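Predicted acetamidase/formamidase (Thermoanaerobacter tengcongensis, PDB 3TKK) probably hydrolyses carbon-nitrogen bonds in linear amides, as in the acetamidase/formamidase family, and binds zinc and calcium ions. Local coordinates at residues 80-84 with 163-167; 86-92 with 110-116. One frame throughout, in Å; residues are numbered along the deposited sequence.

Contact 1 (80-84 with 163-167)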
loop_
_atom_site.group_PDB
_atom_site.type_symbol
_atom_site.label_atom_id
_atom_site.label_comp_id
_atom_site.label_asym_id
_atom_site.label_seq_id
_atom_site.Cartn_x
_atom_site.Cartn_y
_atom_site.Cartn_z
ATOM N N LYS A 80 18.282 2.549 15.434
ATOM C CA LYS A 80 18.161 1.125 15.164
ATOM C C LYS A 80 17.206 0.553 16.218
ATOM O O LYS A 80 17.553 0.557 17.448
ATOM C CB LYS A 80 19.568 0.494 15.263
ATOM C CG LYS A 80 19.556 -0.992 14.933
ATOM C CD LYS A 80 21.011 -1.635 14.990
ATOM C CE LYS A 80 21.993 -1.069 13.961
ATOM N NZ LYS A 80 22.288 0.362 14.307
ATOM N N ILE A 81 16.055 -0.016 15.764
ATOM C CA ILE A 81 15.092 -0.705 16.640
ATOM C C ILE A 81 15.557 -2.197 16.810
ATOM O O ILE A 81 15.414 -3.013 15.881
ATOM C CB ILE A 81 13.711 -0.683 16.042
ATOM C CG1 ILE A 81 13.312 0.790 15.648
ATOM C CG2 ILE A 81 12.707 -1.261 17.124
ATOM C CD1 ILE A 81 13.536 1.710 16.827
ATOM N N LYS A 82 16.061 -2.528 17.981
ATOM C CA LYS A 82 16.600 -3.879 18.216
ATOM C C LYS A 82 15.567 -4.779 18.811
ATOM O O LYS A 82 15.463 -5.885 18.408
ATOM C CB LYS A 82 17.831 -3.735 19.086
ATOM C CG LYS A 82 18.960 -2.949 18.331
ATOM C CD LYS A 82 20.256 -3.213 19.065
ATOM C CE LYS A 82 21.348 -2.238 18.625
ATOM N NZ LYS A 82 22.646 -2.676 19.297
ATOM N N LYS A 83 14.826 -4.347 19.801
ATOM C CA LYS A 83 13.799 -5.189 20.383
ATOM C C LYS A 83 12.595 -4.421 20.770
ATOM O O LYS A 83 12.725 -3.313 21.274
ATOM C CB LYS A 83 14.276 -5.777 21.683
ATOM C CG LYS A 83 14.724 -7.156 21.550
ATOM C CD LYS A 83 14.667 -7.712 22.939
ATOM C CE LYS A 83 15.650 -6.926 23.870
ATOM N NZ LYS A 83 16.847 -7.858 24.168
ATOM N N ILE A 84 11.431 -5.027 20.657
ATOM C CA ILE A 84 10.237 -4.351 21.193
ATOM C C ILE A 84 9.531 -5.364 22.121
ATOM O O ILE A 84 9.154 -6.450 21.651
ATOM C CB ILE A 84 9.290 -3.972 20.055
ATOM C CG1 ILE A 84 9.936 -2.968 19.121
ATOM C CG2 ILE A 84 7.961 -3.319 20.470
ATOM C CD1 ILE A 84 8.928 -2.570 17.987
ATOM N N ILE A 163 8.151 0.016 11.232
ATOM C CA ILE A 163 8.993 0.367 12.370
ATOM C C ILE A 163 8.847 -0.681 13.434
ATOM O O ILE A 163 7.987 -0.526 14.276
ATOM C CB ILE A 163 8.616 1.849 12.834
ATOM C CG1 ILE A 163 8.796 2.715 11.580
ATOM C CG2 ILE A 163 9.588 2.278 14.050
ATOM C CD1 ILE A 163 8.480 4.436 11.790
ATOM N N ALA A 164 9.717 -1.681 13.404
ATOM C CA ALA A 164 9.630 -2.941 14.215
ATOM C C ALA A 164 11.034 -3.405 14.451
ATOM O O ALA A 164 11.946 -2.818 13.907
ATOM C CB ALA A 164 8.823 -4.019 13.328
ATOM N N GLU A 165 11.248 -4.531 15.160
ATOM C CA GLU A 165 12.546 -4.974 15.382
ATOM C C GLU A 165 13.206 -5.176 14.065
ATOM O O GLU A 165 12.545 -5.721 13.198
ATOM C CB GLU A 165 12.419 -6.369 16.138
ATOM C CG GLU A 165 11.841 -6.200 17.537
ATOM C CD GLU A 165 11.985 -7.560 18.319
ATOM O OE1 GLU A 165 11.839 -7.637 19.525
ATOM O OE2 GLU A 165 12.256 -8.537 17.663
ATOM N N GLY A 166 14.519 -4.881 13.935
ATOM C CA GLY A 166 15.256 -5.221 12.715
ATOM C C GLY A 166 15.264 -3.897 11.888
ATOM O O GLY A 166 15.989 -3.779 10.923
ATOM N N ALA A 167 14.421 -2.970 12.201
ATOM C CA ALA A 167 14.405 -1.768 11.301
ATOM C C ALA A 167 15.283 -0.632 11.781
ATOM O O ALA A 167 15.579 -0.577 12.981
ATOM C CB ALA A 167 13.057 -1.332 11.124
#
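A type II beta turn, Ala-164 to Ala-167, docks against strand 76-86 at Ile-81 and Ile-84. The turn is closed by Ala-167 N on Ala-164 O. Gly-166 sits at its third position, where glycine takes the positive phi. Two backbone hydrogen bonds join the turn to Ile-81. Ile-81 N donates to Ala-167 O at 2.9 Å. Gly-166 N donates to Ile-81 O at 2.8 Å. Both donors lie nearly in line with the carbonyl they meet.

Glu-165 adds a third bond from its side chain. Its chain is extended beyond CG (chi2 -170°) and runs past Lys-82 O to the backbone of Lys-83 and Ile-84. OE1 accepts the N-H of Ile-84 (N to OE1 2.9 Å, N-H...O 161°) through its anti lone pair. This oxygen also lies against Lys-83 CG at 3.6 Å. Lys-83 NZ stays well away from the carboxylate, so the lysine contributes its aliphatic part here.

Ile-81 and Ile-84 pack against the Ile-163 and Ala-164 side of the turn. Ile-81 CB rests on Ala-164 O at 3.5 Å, and its CG1 meets Ile-163 CG2 at 4.3 Å. In Ile-84, CG1 sits beside the backbone N, and the extended chi2 (-179°) carries CD1 to Ala-164 CA at 3.9 Å.

Lys-82 and Lys-83 form a classic beta bulge opposite Leu-206 of strand 203-212. Lys-82 NZ makes salt bridges to Glu-31 and Glu-208. Ile-81, Ile-84 and Ile-163 all touch Ile-134 of strand 133-138. The turn leads directly into strand 168-172, the neighbour of strand 76-86 in the large mixed sheet.

Contact 2 (86-92 with 110-116)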
loop_
_atom_site.group_PDB
_atom_site.type_symbol
_atom_site.label_atom_id
_atom_site.label_comp_id
_atom_site.label_asym_id
_atom_site.label_seq_id
_atom_site.Cartn_x
_atom_site.Cartn_y
_atom_site.Cartn_z
ATOM N N VAL A 86 6.068 -6.032 24.456
ATOM C CA VAL A 86 4.781 -5.392 24.643
ATOM C C VAL A 86 4.153 -5.995 25.945
ATOM O O VAL A 86 4.383 -7.116 26.313
ATOM C CB VAL A 86 3.814 -5.526 23.443
ATOM C CG1 VAL A 86 4.512 -4.921 22.137
ATOM C CG2 VAL A 86 3.376 -7.036 23.281
ATOM N N ALA A 87 3.327 -5.197 26.619
ATOM C CA ALA A 87 2.594 -5.677 27.786
ATOM C C ALA A 87 1.641 -6.839 27.452
ATOM O O ALA A 87 1.339 -7.085 26.265
ATOM C CB ALA A 87 1.932 -4.627 28.504
ATOM N N GLU A 88 1.206 -7.566 28.485
ATOM C CA GLU A 88 0.320 -8.753 28.296
ATOM C C GLU A 88 -1.153 -8.416 28.096
ATOM O O GLU A 88 -1.995 -9.308 27.965
ATOM C CB GLU A 88 0.522 -9.767 29.461
ATOM C CG GLU A 88 0.376 -9.084 30.679
ATOM C CD GLU A 88 0.573 -9.966 31.907
ATOM O OE1 GLU A 88 -0.342 -10.789 32.201
ATOM O OE2 GLU A 88 1.630 -9.807 32.563
ATOM N N LYS A 89 -1.489 -7.145 28.089
ATOM C CA LYS A 89 -2.818 -6.799 27.604
ATOM C C LYS A 89 -2.764 -5.573 26.691
ATOM O O LYS A 89 -1.762 -4.891 26.695
ATOM C CB LYS A 89 -3.780 -6.520 28.721
ATOM C CG LYS A 89 -3.730 -5.130 29.242
ATOM C CD LYS A 89 -4.258 -5.232 30.706
ATOM C CE LYS A 89 -3.565 -4.166 31.570
ATOM N NZ LYS A 89 -4.021 -2.834 31.141
ATOM N N GLY A 90 -3.785 -5.375 25.840
ATOM C CA GLY A 90 -3.819 -4.160 24.988
ATOM C C GLY A 90 -5.244 -3.696 24.777
ATOM O O GLY A 90 -6.169 -4.345 25.231
ATOM N N VAL A 91 -5.440 -2.604 24.079
ATOM C CA VAL A 91 -6.785 -2.105 23.953
ATOM C C VAL A 91 -7.043 -1.830 22.495
ATOM O O VAL A 91 -6.130 -1.336 21.807
ATOM C CB VAL A 91 -6.847 -0.765 24.674
ATOM C CG1 VAL A 91 -8.268 -0.179 24.616
ATOM C CG2 VAL A 91 -6.396 -1.002 26.222
ATOM N N LEU A 92 -8.276 -2.119 22.041
ATOM C CA LEU A 92 -8.730 -1.837 20.715
ATOM C C LEU A 92 -9.799 -0.772 20.950
ATOM O O LEU A 92 -10.627 -0.929 21.911
ATOM C CB LEU A 92 -9.420 -3.084 20.102
ATOM C CG LEU A 92 -8.307 -4.064 19.823
ATOM C CD1 LEU A 92 -8.832 -5.422 19.666
ATOM C CD2 LEU A 92 -7.672 -3.533 18.512
ATOM N N SER A 110 -14.470 0.440 23.099
ATOM C CA SER A 110 -13.130 -0.129 23.344
ATOM C C SER A 110 -13.241 -1.556 23.842
ATOM O O SER A 110 -14.244 -1.943 24.427
ATOM C CB SER A 110 -12.360 0.646 24.416
ATOM O OG SER A 110 -13.051 0.582 25.643
ATOM N N LYS A 111 -12.197 -2.351 23.610
ATOM C CA LYS A 111 -12.152 -3.700 24.085
ATOM C C LYS A 111 -10.758 -3.950 24.576
ATOM O O LYS A 111 -9.770 -3.752 23.810
ATOM C CB LYS A 111 -12.333 -4.657 22.928
ATOM C CG LYS A 111 -12.438 -6.130 23.392
ATOM C CD LYS A 111 -12.682 -6.956 22.169
ATOM C CE LYS A 111 -13.583 -8.069 22.625
ATOM N NZ LYS A 111 -13.176 -8.424 24.045
ATOM N N VAL A 112 -10.646 -4.451 25.801
ATOM C CA VAL A 112 -9.302 -4.775 26.304
ATOM C C VAL A 112 -9.094 -6.237 25.943
ATOM O O VAL A 112 -9.991 -7.007 26.170
ATOM C CB VAL A 112 -9.269 -4.646 27.852
ATOM C CG1 VAL A 112 -8.002 -5.274 28.473
ATOM C CG2 VAL A 112 -9.369 -3.179 28.245
ATOM N N VAL A 113 -7.956 -6.595 25.351
ATOM C CA VAL A 113 -7.651 -7.977 24.990
ATOM C C VAL A 113 -6.401 -8.491 25.705
ATOM O O VAL A 113 -5.440 -7.754 25.896
ATOM C CB VAL A 113 -7.424 -8.115 23.488
ATOM C CG1 VAL A 113 -8.743 -7.883 22.810
ATOM C CG2 VAL A 113 -6.504 -6.984 22.945
ATOM N N ASP A 114 -6.403 -9.775 26.029
ATOM C CA ASP A 114 -5.223 -10.457 26.503
ATOM C C ASP A 114 -4.250 -10.689 25.348
ATOM O O ASP A 114 -4.641 -10.840 24.187
ATOM C CB ASP A 114 -5.638 -11.756 27.199
ATOM C CG ASP A 114 -6.428 -11.488 28.417
ATOM O OD1 ASP A 114 -6.186 -10.454 29.093
ATOM O OD2 ASP A 114 -7.351 -12.269 28.642
ATOM N N ILE A 115 -2.976 -10.519 25.671
ATOM C CA ILE A 115 -1.901 -10.889 24.767
ATOM C C ILE A 115 -1.217 -12.026 25.505
ATOM O O ILE A 115 -0.783 -11.830 26.662
ATOM C CB ILE A 115 -0.956 -9.702 24.475
ATOM C CG1 ILE A 115 -1.792 -8.655 23.753
ATOM C CG2 ILE A 115 0.234 -10.202 23.593
ATOM C CD1 ILE A 115 -1.269 -7.289 23.537
ATOM N N LYS A 116 -1.214 -13.199 24.895
ATOM C CA LYS A 116 -0.600 -14.374 25.500
ATOM C C LYS A 116 -0.012 -15.342 24.515
ATOM O O LYS A 116 -0.538 -15.524 23.448
ATOM C CB LYS A 116 -1.649 -15.144 26.246
ATOM C CG LYS A 116 -2.511 -14.307 27.070
ATOM C CD LYS A 116 -2.525 -14.690 28.446
ATOM C CE LYS A 116 -1.526 -13.780 29.140
ATOM N NZ LYS A 116 -1.809 -13.758 30.643
HETATM O O HOH W 1 -1.550 -12.560 33.373
#
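An antiparallel strand pair, residues 89-92 against 110-116, starts the four-stranded sheet; Gly-90 and Val-113 form a hydrogen-bonded pair within it. Gly-90 N to Val-113 O and Val-113 N to Gly-90 O are both 2.9 Å. Leu-92 and Lys-111 form a second such pair, with Lys-111 N on Leu-92 O at 2.7 Å. Ile-115 N also bonds to Glu-88 O at 2.8 Å. There the donor stands about 50° out of the carbonyl plane, as the chain turns out of the ladder.

On the face bearing Leu-92 and Val-113, Leu-92 CD1 meets Val-113 CG1 at 4.0 Å, the two side chains crossing at about a right angle. Lys-111 starts on this face too, but its end leads away. CG1 of Ile-115 sits beside the backbone N (chi1 -64°) and chi2 is extended, which sends CD1 over Gly-90, 3.9 Å from Gly-90 N. Gly-90 has no side chain there. Val-91 and Val-112 occupy the other face, CG2 to CG2 at 4.2 Å. Beyond the pair, Val-91 lies close to the zinc ligand Glu-200, whose backbone bonds to that of Val-91. Leu-92 packs on Ile-269 of the second subunit.

At the exposed end, Glu-88 and Lys-116 make a long salt bridge, OE1 to NZ 3.7 Å. The chemistry therefore divides: backbone bonds and branched apolar side chains hold the buried middle of the ladder, while the loose ion pair at its solvent side probably adds less.

Overall arrangement
From the N terminus, the chain reaches segment 80-84 on strand 76-86. This strand runs on to Val-86, and after a short turn strand 89-95 begins. Contact 2 closes the shorter loop when strand 108-116 returns, 18 residues on. Contact 1 closes much later, when the turn at 163-167 comes back to strand 76-86. Contact 2 therefore lies wholly within the longer loop of contact 1, and the two do not cross. Their centres are 21 Å apart. Contact 1 joins the turn before strand 168-172 to the large mixed sheet; contact 2 lies in the small antiparallel sheet. The chain between strands 76-86 and 89-95 links these sheets near the zinc site.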